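Long-range contacts in MexT protein (Pseudomonas aeruginosa, PDB 6L33), which probably binds DNA as a LysR-type transcriptional activator of the MexEF-OprN efflux pump, this chain being its regulatory domain: residues L22-E33 / W197-I206; S6-D16 / G36-A44. All blocks are in the same frame, centred on the assembly; numbering follows the deposited sequence.

Contact 1. Residues L22-E33 / W197-I206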
loop_
_atom_site.group_PDB
_atom_site.type_symbol
_atom_site.label_atom_id
_atom_site.label_comp_id
_atom_site.label_asym_id
_atom_site.label_seq_id
_atom_site.Cartn_x
_atom_site.Cartn_y
_atom_site.Cartn_z
ATOM N N LEU B 22 12.503 -5.899 5.184
ATOM C CA LEU B 22 13.755 -5.502 4.547
ATOM C C LEU B 22 14.139 -4.067 4.887
ATOM O O LEU B 22 15.316 -3.780 5.138
ATOM C CB LEU B 22 13.639 -5.674 3.030
ATOM C CG LEU B 22 14.851 -5.412 2.128
ATOM C CD1 LEU B 22 14.775 -6.304 0.901
ATOM C CD2 LEU B 22 14.943 -3.953 1.704
ATOM N N LEU B 23 13.165 -3.160 4.896
ATOM C CA LEU B 23 13.469 -1.731 4.968
ATOM C C LEU B 23 14.143 -1.311 6.271
ATOM O O LEU B 23 15.158 -0.596 6.203
ATOM C CB LEU B 23 12.185 -0.931 4.708
ATOM C CG LEU B 23 12.259 0.406 3.968
ATOM C CD1 LEU B 23 10.877 0.944 3.691
ATOM C CD2 LEU B 23 13.020 1.409 4.774
ATOM N N PRO B 24 13.655 -1.677 7.461
ATOM C CA PRO B 24 14.249 -1.134 8.700
ATOM C C PRO B 24 15.724 -1.483 8.846
ATOM O O PRO B 24 16.538 -0.578 9.083
ATOM C CB PRO B 24 13.395 -1.762 9.813
ATOM C CG PRO B 24 12.085 -2.009 9.162
ATOM C CD PRO B 24 12.411 -2.418 7.750
ATOM N N PRO B 25 16.134 -2.755 8.715
ATOM C CA PRO B 25 17.576 -3.030 8.813
ATOM C C PRO B 25 18.370 -2.434 7.668
ATOM O O PRO B 25 19.526 -2.041 7.866
ATOM C CB PRO B 25 17.647 -4.562 8.814
ATOM C CG PRO B 25 16.450 -4.980 8.070
ATOM C CD PRO B 25 15.385 -4.006 8.473
ATOM N N LEU B 26 17.782 -2.349 6.474
ATOM C CA LEU B 26 18.493 -1.777 5.338
ATOM C C LEU B 26 18.792 -0.301 5.568
ATOM O O LEU B 26 19.935 0.143 5.420
ATOM C CB LEU B 26 17.678 -1.971 4.063
ATOM C CG LEU B 26 18.272 -1.339 2.808
ATOM C CD1 LEU B 26 19.323 -2.251 2.181
ATOM C CD2 LEU B 26 17.182 -0.982 1.815
ATOM N N LEU B 27 17.769 0.471 5.949
ATOM C CA LEU B 27 17.938 1.906 6.165
ATOM C C LEU B 27 19.083 2.207 7.121
ATOM O O LEU B 27 19.836 3.168 6.920
ATOM C CB LEU B 27 16.643 2.509 6.705
ATOM C CG LEU B 27 15.741 3.251 5.724
ATOM C CD1 LEU B 27 14.724 4.064 6.495
ATOM C CD2 LEU B 27 16.534 4.135 4.777
ATOM N N ARG B 28 19.226 1.399 8.173
ATOM C CA ARG B 28 20.277 1.642 9.154
ATOM C C ARG B 28 21.667 1.482 8.549
ATOM O O ARG B 28 22.590 2.215 8.923
ATOM C CB ARG B 28 20.100 0.705 10.348
ATOM C CG ARG B 28 18.836 0.966 11.151
ATOM C CD ARG B 28 18.761 0.070 12.378
ATOM N NE ARG B 28 18.183 -1.235 12.072
ATOM C CZ ARG B 28 16.962 -1.614 12.436
ATOM N NH1 ARG B 28 16.186 -0.786 13.121
ATOM N NH2 ARG B 28 16.517 -2.822 12.117
ATOM N N ARG B 29 21.835 0.547 7.611
ATOM C CA ARG B 29 23.151 0.325 7.021
ATOM C C ARG B 29 23.558 1.488 6.122
ATOM O O ARG B 29 24.665 2.027 6.254
ATOM C CB ARG B 29 23.170 -0.994 6.246
ATOM C CG ARG B 29 24.568 -1.469 5.836
ATOM C CD ARG B 29 25.620 -1.084 6.873
ATOM N NE ARG B 29 26.665 -2.093 7.033
ATOM C CZ ARG B 29 27.757 -2.167 6.278
ATOM N NH1 ARG B 29 27.952 -1.293 5.301
ATOM N NH2 ARG B 29 28.656 -3.115 6.500
ATOM N N LEU B 30 22.679 1.890 5.197
ATOM C CA LEU B 30 23.014 2.994 4.301
ATOM C C LEU B 30 23.253 4.280 5.080
ATOM O O LEU B 30 24.137 5.072 4.732
ATOM C CB LEU B 30 21.910 3.202 3.264
ATOM C CG LEU B 30 21.665 2.138 2.188
ATOM C CD1 LEU B 30 22.950 1.522 1.705
ATOM C CD2 LEU B 30 20.756 1.067 2.687
ATOM N N ARG B 31 22.475 4.502 6.140
ATOM C CA ARG B 31 22.652 5.695 6.960
ATOM C C ARG B 31 24.022 5.712 7.626
ATOM O O ARG B 31 24.709 6.742 7.631
ATOM C CB ARG B 31 21.544 5.761 8.010
ATOM C CG ARG B 31 21.472 7.058 8.794
ATOM C CD ARG B 31 20.228 7.061 9.663
ATOM N NE ARG B 31 19.068 6.580 8.919
ATOM C CZ ARG B 31 18.130 5.785 9.423
ATOM N NH1 ARG B 31 18.211 5.375 10.682
ATOM N NH2 ARG B 31 17.111 5.397 8.667
ATOM N N ALA B 32 24.445 4.572 8.180
ATOM C CA ALA B 32 25.683 4.531 8.951
ATOM C C ALA B 32 26.909 4.711 8.063
ATOM O O ALA B 32 27.897 5.326 8.480
ATOM C CB ALA B 32 25.770 3.216 9.727
ATOM N N GLU B 33 26.872 4.186 6.838
ATOM C CA GLU B 33 28.043 4.244 5.973
ATOM C C GLU B 33 27.945 5.296 4.876
ATOM O O GLU B 33 28.982 5.720 4.357
ATOM C CB GLU B 33 28.312 2.868 5.345
ATOM C CG GLU B 33 27.405 2.489 4.189
ATOM C CD GLU B 33 27.899 1.254 3.456
ATOM O OE1 GLU B 33 27.337 0.160 3.680
ATOM O OE2 GLU B 33 28.852 1.374 2.658
ATOM N N TRP B 197 26.723 -1.378 -5.582
ATOM C CA TRP B 197 26.836 -1.173 -4.145
ATOM C C TRP B 197 25.474 -1.257 -3.467
ATOM O O TRP B 197 25.324 -1.925 -2.437
ATOM C CB TRP B 197 27.500 0.177 -3.876
ATOM C CG TRP B 197 27.570 0.543 -2.440
ATOM C CD1 TRP B 197 28.490 0.117 -1.530
ATOM C CD2 TRP B 197 26.688 1.425 -1.741
ATOM N NE1 TRP B 197 28.234 0.677 -0.304
ATOM C CE2 TRP B 197 27.131 1.483 -0.406
ATOM C CE3 TRP B 197 25.564 2.167 -2.112
ATOM C CZ2 TRP B 197 26.493 2.255 0.556
ATOM C CZ3 TRP B 197 24.931 2.932 -1.156
ATOM C CH2 TRP B 197 25.402 2.977 0.159
ATOM N N LEU B 198 24.467 -0.590 -4.033
ATOM C CA LEU B 198 23.129 -0.640 -3.452
ATOM C C LEU B 198 22.582 -2.062 -3.457
ATOM O O LEU B 198 22.038 -2.534 -2.452
ATOM C CB LEU B 198 22.191 0.300 -4.210
ATOM C CG LEU B 198 20.707 0.201 -3.849
ATOM C CD1 LEU B 198 20.494 0.480 -2.369
ATOM C CD2 LEU B 198 19.886 1.152 -4.704
ATOM N N ARG B 199 22.729 -2.765 -4.583
ATOM C CA ARG B 199 22.209 -4.127 -4.680
ATOM C C ARG B 199 22.920 -5.062 -3.712
ATOM O O ARG B 199 22.281 -5.916 -3.084
ATOM C CB ARG B 199 22.335 -4.635 -6.116
ATOM C CG ARG B 199 21.545 -3.816 -7.125
ATOM C CD ARG B 199 21.368 -4.562 -8.434
ATOM N NE ARG B 199 22.643 -4.992 -8.997
ATOM C CZ ARG B 199 23.343 -4.295 -9.886
ATOM N NH1 ARG B 199 22.894 -3.123 -10.318
ATOM N NH2 ARG B 199 24.494 -4.769 -10.344
ATOM N N SER B 200 24.241 -4.920 -3.573
ATOM C CA SER B 200 24.955 -5.732 -2.593
ATOM C C SER B 200 24.506 -5.405 -1.175
ATOM O O SER B 200 24.538 -6.276 -0.298
ATOM C CB SER B 200 26.466 -5.543 -2.740
ATOM O OG SER B 200 26.860 -4.221 -2.416
ATOM N N ARG B 201 24.066 -4.168 -0.934
ATOM C CA ARG B 201 23.562 -3.811 0.388
ATOM C C ARG B 201 22.169 -4.385 0.628
ATOM O O ARG B 201 21.853 -4.789 1.753
ATOM C CB ARG B 201 23.559 -2.292 0.563
ATOM C CG ARG B 201 24.785 -1.748 1.296
ATOM C CD ARG B 201 26.072 -2.184 0.610
ATOM N NE ARG B 201 27.269 -1.853 1.377
ATOM C CZ ARG B 201 28.504 -2.169 1.000
ATOM N NH1 ARG B 201 28.705 -2.824 -0.136
ATOM N NH2 ARG B 201 29.540 -1.829 1.756
ATOM N N ILE B 202 21.324 -4.432 -0.407
ATOM C CA ILE B 202 20.023 -5.082 -0.262
ATOM C C ILE B 202 20.201 -6.570 0.005
ATOM O O ILE B 202 19.519 -7.150 0.860
ATOM C CB ILE B 202 19.149 -4.848 -1.510
ATOM C CG1 ILE B 202 18.966 -3.355 -1.783
ATOM C CG2 ILE B 202 17.794 -5.524 -1.332
ATOM C CD1 ILE B 202 17.757 -2.761 -1.114
ATOM N N SER B 203 21.116 -7.214 -0.725
ATOM C CA SER B 203 21.320 -8.650 -0.577
ATOM C C SER B 203 21.867 -9.019 0.795
ATOM O O SER B 203 21.732 -10.173 1.213
ATOM C CB SER B 203 22.259 -9.162 -1.668
ATOM O OG SER B 203 21.752 -8.859 -2.957
HETATM N N MSE B 204 22.465 -8.067 1.501
HETATM C CA MSE B 204 23.004 -8.303 2.833
HETATM C C MSE B 204 21.884 -8.548 3.846
HETATM O O MSE B 204 22.130 -9.031 4.951
HETATM C CB MSE B 204 23.866 -7.112 3.260
HETATM C CG MSE B 204 24.699 -7.324 4.510
HETATM SE SE MSE B 204 25.329 -5.631 5.242
HETATM C CE MSE B 204 25.725 -4.716 3.566
ATOM N N PHE B 205 20.648 -8.227 3.458
ATOM C CA PHE B 205 19.504 -8.350 4.349
ATOM C C PHE B 205 18.414 -9.278 3.829
ATOM O O PHE B 205 17.421 -9.495 4.536
ATOM C CB PHE B 205 18.906 -6.966 4.632
ATOM C CG PHE B 205 19.834 -6.055 5.378
ATOM C CD1 PHE B 205 20.013 -6.198 6.743
ATOM C CD2 PHE B 205 20.538 -5.065 4.715
ATOM C CE1 PHE B 205 20.872 -5.365 7.435
ATOM C CE2 PHE B 205 21.397 -4.229 5.400
ATOM C CZ PHE B 205 21.565 -4.379 6.762
ATOM N N ILE B 206 18.559 -9.831 2.630
ATOM C CA ILE B 206 17.609 -10.821 2.135
ATOM C C ILE B 206 18.335 -11.874 1.308
ATOM O O ILE B 206 18.041 -13.066 1.407
ATOM C CB ILE B 206 16.481 -10.166 1.317
ATOM C CG1 ILE B 206 15.390 -11.195 1.003
ATOM C CG2 ILE B 206 17.030 -9.571 0.031
ATOM C CD1 ILE B 206 14.582 -11.622 2.212
#
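Leu26 and Ile202 meet midway between two helices that pack on one beta-sheet of the regulatory domain of this LysR-type protein, which has the fold of the periplasmic binding proteins. The short helical segments lie 10.2 Å apart at closest approach, their directions 134° apart, and illustrate how one helix pair can be apolar in its depth and charged at one end. In the apolar part, CD1 of Ile202 presses tightly on CD2 of Leu26 at 3.5 Å, while Ile202 CG2 meets Leu22 CD1 at 3.8 Å. Leu22 and Leu26 both carry CG anti to the backbone N (chi1 -176° and 176°), which brings their methyls over to Ile202. Further toward the C-terminal end of the first helix, Leu30 CD1 touches CH2 of the Trp197 indole.

Aromatic packing is supplied by Phe205, in the loop that follows the last helix. Its ring lays one face over the backbone of Pro25 and Leu26, with Leu26 CA 4.2 Å from the ring centroid in a CH-pi contact; Pro25 CB approaches CD1 of Phe205, and Arg29 CB stands at the ring edge.

At the charged end Arg201 NE forms a salt bridge with Glu33 OE1 at 3.1 Å, although that oxygen is less surely placed. Arg29 also lies beside this carboxylate, but its link to Glu33 is doubtful because the atoms are modelled too close. Selenomethionine Met204 sets its SE over one face of the Arg29 guanidinium. The other carboxylate oxygen, Glu33 OE2, accepts from Trp197 NE1 at 3.1 Å, lying in the indole plane while the N-H comes from above the carboxylate plane.

Contact 2. Residues S6-D16 / G36-A44. With SO4 (sulfate ion), chain E.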
loop_
_atom_site.group_PDB
_atom_site.type_symbol
_atom_site.label_atom_id
_atom_site.label_comp_id
_atom_site.label_asym_id
_atom_site.label_seq_id
_atom_site.Cartn_x
_atom_site.Cartn_y
_atom_site.Cartn_z
ATOM N N SER B 6 28.748 10.240 -0.667
ATOM C CA SER B 6 27.731 10.321 -1.707
ATOM C C SER B 6 26.481 11.019 -1.188
ATOM O O SER B 6 26.011 10.737 -0.080
ATOM C CB SER B 6 27.379 8.926 -2.221
ATOM O OG SER B 6 26.439 9.000 -3.280
ATOM N N THR B 7 25.949 11.939 -1.993
ATOM C CA THR B 7 24.647 12.548 -1.756
ATOM C C THR B 7 23.625 12.108 -2.799
ATOM O O THR B 7 22.629 12.802 -3.023
ATOM C CB THR B 7 24.760 14.073 -1.741
ATOM O OG1 THR B 7 25.271 14.528 -3.001
ATOM C CG2 THR B 7 25.687 14.530 -0.625
ATOM N N ALA B 8 23.861 10.970 -3.446
ATOM C CA ALA B 8 22.995 10.524 -4.523
ATOM C C ALA B 8 21.660 10.033 -3.978
ATOM O O ALA B 8 21.556 9.566 -2.840
ATOM C CB ALA B 8 23.670 9.412 -5.327
ATOM N N VAL B 9 20.628 10.154 -4.805
ATOM C CA VAL B 9 19.299 9.653 -4.488
ATOM C C VAL B 9 19.115 8.319 -5.195
ATOM O O VAL B 9 19.418 8.193 -6.388
ATOM C CB VAL B 9 18.208 10.654 -4.902
ATOM C CG1 VAL B 9 16.827 10.094 -4.588
ATOM C CG2 VAL B 9 18.422 11.988 -4.201
ATOM N N PHE B 10 18.634 7.322 -4.461
ATOM C CA PHE B 10 18.411 5.991 -5.001
ATOM C C PHE B 10 16.920 5.685 -5.018
ATOM O O PHE B 10 16.196 6.017 -4.075
ATOM C CB PHE B 10 19.165 4.937 -4.187
ATOM C CG PHE B 10 20.636 4.890 -4.482
ATOM C CD1 PHE B 10 21.089 4.754 -5.783
ATOM C CD2 PHE B 10 21.566 4.997 -3.462
ATOM C CE1 PHE B 10 22.441 4.713 -6.062
ATOM C CE2 PHE B 10 22.921 4.958 -3.735
ATOM C CZ PHE B 10 23.358 4.816 -5.035
ATOM N N ARG B 11 16.469 5.061 -6.103
ATOM C CA ARG B 11 15.063 4.732 -6.303
ATOM C C ARG B 11 14.938 3.226 -6.468
ATOM O O ARG B 11 15.501 2.651 -7.407
ATOM C CB ARG B 11 14.497 5.469 -7.520
ATOM C CG ARG B 11 14.436 6.980 -7.342
ATOM C CD ARG B 11 14.300 7.714 -8.668
ATOM N NE ARG B 11 14.319 9.164 -8.485
ATOM C CZ ARG B 11 15.424 9.906 -8.488
ATOM N NH1 ARG B 11 15.345 11.219 -8.311
ATOM N NH2 ARG B 11 16.608 9.337 -8.672
ATOM N N ILE B 12 14.213 2.588 -5.549
ATOM C CA ILE B 12 14.026 1.144 -5.557
ATOM C C ILE B 12 12.538 0.837 -5.464
ATOM O O ILE B 12 11.736 1.650 -4.995
ATOM C CB ILE B 12 14.790 0.444 -4.410
ATOM C CG1 ILE B 12 14.135 0.751 -3.062
ATOM C CG2 ILE B 12 16.253 0.858 -4.398
ATOM C CD1 ILE B 12 14.784 0.033 -1.893
ATOM N N GLY B 13 12.175 -0.357 -5.924
ATOM C CA GLY B 13 10.805 -0.839 -5.862
ATOM C C GLY B 13 10.709 -2.031 -4.924
ATOM O O GLY B 13 11.545 -2.933 -4.966
ATOM N N LEU B 14 9.684 -2.019 -4.077
ATOM C CA LEU B 14 9.533 -3.072 -3.085
ATOM C C LEU B 14 8.090 -3.542 -3.033
ATOM O O LEU B 14 7.161 -2.731 -3.054
ATOM C CB LEU B 14 9.969 -2.602 -1.688
ATOM C CG LEU B 14 11.452 -2.311 -1.453
ATOM C CD1 LEU B 14 11.673 -1.884 -0.010
ATOM C CD2 LEU B 14 12.322 -3.516 -1.805
ATOM N N SER B 15 7.916 -4.859 -2.975
ATOM C CA SER B 15 6.617 -5.423 -2.645
ATOM C C SER B 15 6.213 -4.975 -1.246
ATOM O O SER B 15 7.060 -4.756 -0.374
ATOM C CB SER B 15 6.666 -6.950 -2.733
ATOM O OG SER B 15 5.429 -7.525 -2.357
ATOM N N ASP B 16 4.904 -4.821 -1.033
ATOM C CA ASP B 16 4.447 -4.203 0.209
ATOM C C ASP B 16 4.730 -5.085 1.421
ATOM O O ASP B 16 4.940 -4.566 2.522
ATOM C CB ASP B 16 2.959 -3.853 0.114
ATOM C CG ASP B 16 2.052 -5.055 0.284
ATOM O OD1 ASP B 16 1.899 -5.832 -0.679
ATOM O OD2 ASP B 16 1.475 -5.210 1.379
ATOM N N GLY B 36 24.753 10.791 3.479
ATOM C CA GLY B 36 24.181 11.756 2.563
ATOM C C GLY B 36 23.207 11.208 1.546
ATOM O O GLY B 36 22.585 11.990 0.822
ATOM N N ILE B 37 23.044 9.889 1.469
ATOM C CA ILE B 37 22.227 9.280 0.423
ATOM C C ILE B 37 20.765 9.284 0.844
ATOM O O ILE B 37 20.429 9.083 2.017
ATOM C CB ILE B 37 22.718 7.855 0.095
ATOM C CG1 ILE B 37 22.467 6.896 1.262
ATOM C CG2 ILE B 37 24.192 7.875 -0.281
ATOM C CD1 ILE B 37 21.305 5.951 1.047
ATOM N N VAL B 38 19.888 9.519 -0.128
ATOM C CA VAL B 38 18.447 9.571 0.088
ATOM C C VAL B 38 17.811 8.406 -0.656
ATOM O O VAL B 38 18.121 8.169 -1.830
ATOM C CB VAL B 38 17.861 10.913 -0.378
ATOM C CG1 VAL B 38 16.372 10.966 -0.095
ATOM C CG2 VAL B 38 18.582 12.068 0.302
ATOM N N LEU B 39 16.923 7.686 0.021
ATOM C CA LEU B 39 16.268 6.510 -0.537
ATOM C C LEU B 39 14.805 6.816 -0.833
ATOM O O LEU B 39 14.073 7.284 0.045
ATOM C CB LEU B 39 16.370 5.323 0.421
ATOM C CG LEU B 39 15.878 3.983 -0.128
ATOM C CD1 LEU B 39 16.686 3.580 -1.348
ATOM C CD2 LEU B 39 15.944 2.903 0.943
ATOM N N VAL B 40 14.385 6.543 -2.064
ATOM C CA VAL B 40 12.988 6.632 -2.473
ATOM C C VAL B 40 12.510 5.221 -2.785
ATOM O O VAL B 40 13.093 4.534 -3.634
ATOM C CB VAL B 40 12.804 7.557 -3.687
ATOM C CG1 VAL B 40 11.355 7.534 -4.158
ATOM C CG2 VAL B 40 13.238 8.971 -3.347
ATOM N N VAL B 41 11.458 4.783 -2.100
ATOM C CA VAL B 41 10.895 3.450 -2.283
ATOM C C VAL B 41 9.561 3.592 -3.002
ATOM O O VAL B 41 8.667 4.307 -2.532
ATOM C CB VAL B 41 10.718 2.713 -0.945
ATOM C CG1 VAL B 41 10.194 1.303 -1.188
ATOM C CG2 VAL B 41 12.027 2.678 -0.172
ATOM N N ARG B 42 9.431 2.919 -4.139
ATOM C CA ARG B 42 8.182 2.853 -4.881
ATOM C C ARG B 42 7.530 1.492 -4.669
ATOM O O ARG B 42 8.212 0.483 -4.470
ATOM C CB ARG B 42 8.416 3.091 -6.376
ATOM C CG ARG B 42 9.222 4.341 -6.699
ATOM C CD ARG B 42 8.501 5.606 -6.250
ATOM N NE ARG B 42 7.110 5.625 -6.693
ATOM C CZ ARG B 42 6.717 5.962 -7.917
ATOM N NH1 ARG B 42 7.610 6.319 -8.831
ATOM N NH2 ARG B 42 5.427 5.944 -8.230
ATOM N N ARG B 43 6.199 1.475 -4.707
ATOM C CA ARG B 43 5.455 0.225 -4.589
ATOM C C ARG B 43 5.627 -0.607 -5.854
ATOM O O ARG B 43 5.518 -0.089 -6.969
ATOM C CB ARG B 43 3.974 0.513 -4.340
ATOM C CG ARG B 43 3.058 -0.701 -4.474
ATOM C CD ARG B 43 3.300 -1.723 -3.369
ATOM N NE ARG B 43 3.166 -1.140 -2.037
ATOM C CZ ARG B 43 2.006 -0.944 -1.417
ATOM N NH1 ARG B 43 0.870 -1.286 -2.008
ATOM N NH2 ARG B 43 1.982 -0.406 -0.205
ATOM N N ALA B 44 5.897 -1.901 -5.683
ATOM C CA ALA B 44 6.146 -2.798 -6.802
ATOM C C ALA B 44 5.323 -4.071 -6.658
ATOM O O ALA B 44 5.117 -4.567 -5.546
ATOM C CB ALA B 44 7.633 -3.158 -6.911
HETATM S S SO4 E . 3.811 4.719 -5.067
HETATM O O1 SO4 E . 3.556 5.625 -6.184
HETATM O O2 SO4 E . 2.787 3.680 -5.024
HETATM O O3 SO4 E . 5.121 4.103 -5.238
HETATM O O4 SO4 E . 3.788 5.467 -3.814
HETATM O O HOH W 1 27.005 9.817 1.927
HETATM O O HOH W 2 6.006 -1.105 -1.008
HETATM O O HOH W 3 3.751 -7.127 -4.523
#
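Ile12, Phe10 and Ile37 have the largest buried areas where strands 9-14 and 38-43 pair in parallel, the two strands of a beta-alpha-beta unit joined by helix 18-33. Ile12 shows how such a residue is gripped by backbone and side chain together: its N donates to Val40 O at 3.0 Å and its O accepts from Arg42 N at 2.8 Å. Its CG1 stands between the backbone N and the carbonyl carbon (chi1 71°), which lays CG1 beside Val41 CG2 and CD1 beside Leu39 CD1.

Phe10 repeats the pattern two residues earlier, bonding through N to Val38 O and through O to Val40 N, both at 2.8 Å, with CB against Leu39 CD1. Ile37 precedes the regular pairing: its CG2 rests 3.4 Å from Ser6 O, and its CA-H faces Ala8 O, which also accepts from Val38 N.

Near the other end, Arg42 NE and Arg43 N converge on O3 of a sulfate, probably from the crystallisation liquor, and Arg42 NH2 takes O1 at 2.8 Å; Arg43 NH1 of the second subunit is also hydrogen-bonded to the sulfate.

Phe10 and Ile12 turn to helix 193-203, and Leu39 and Val41 to helix 18-33. Strand 60-62 follows on the far side of 9-14, while beyond 38-43 Leu39 and Val40 pair with a strand of the second subunit.

The centres of the two contacts lie 11 Å apart in one half of the regulatory domain, and their segments alternate along the chain: 6-16, 22-33, 36-44 and, much later, 197-206. Contact 2 pairs the two strands of a beta-alpha-beta unit; contact 1 sets the unit's own helix against the last helix of the chain, so that the C-terminal end returns to the start of the fold. They meet directly, Leu30 CB touching Ile37 CD1 at 3.6 Å and Leu198 CD2 touching Ile12 CG2 at 3.7 Å. Two helices thus lie as a layer on one face of the sheet. Both contacts also reach the second subunit, which ties this layered region to the dimer interface.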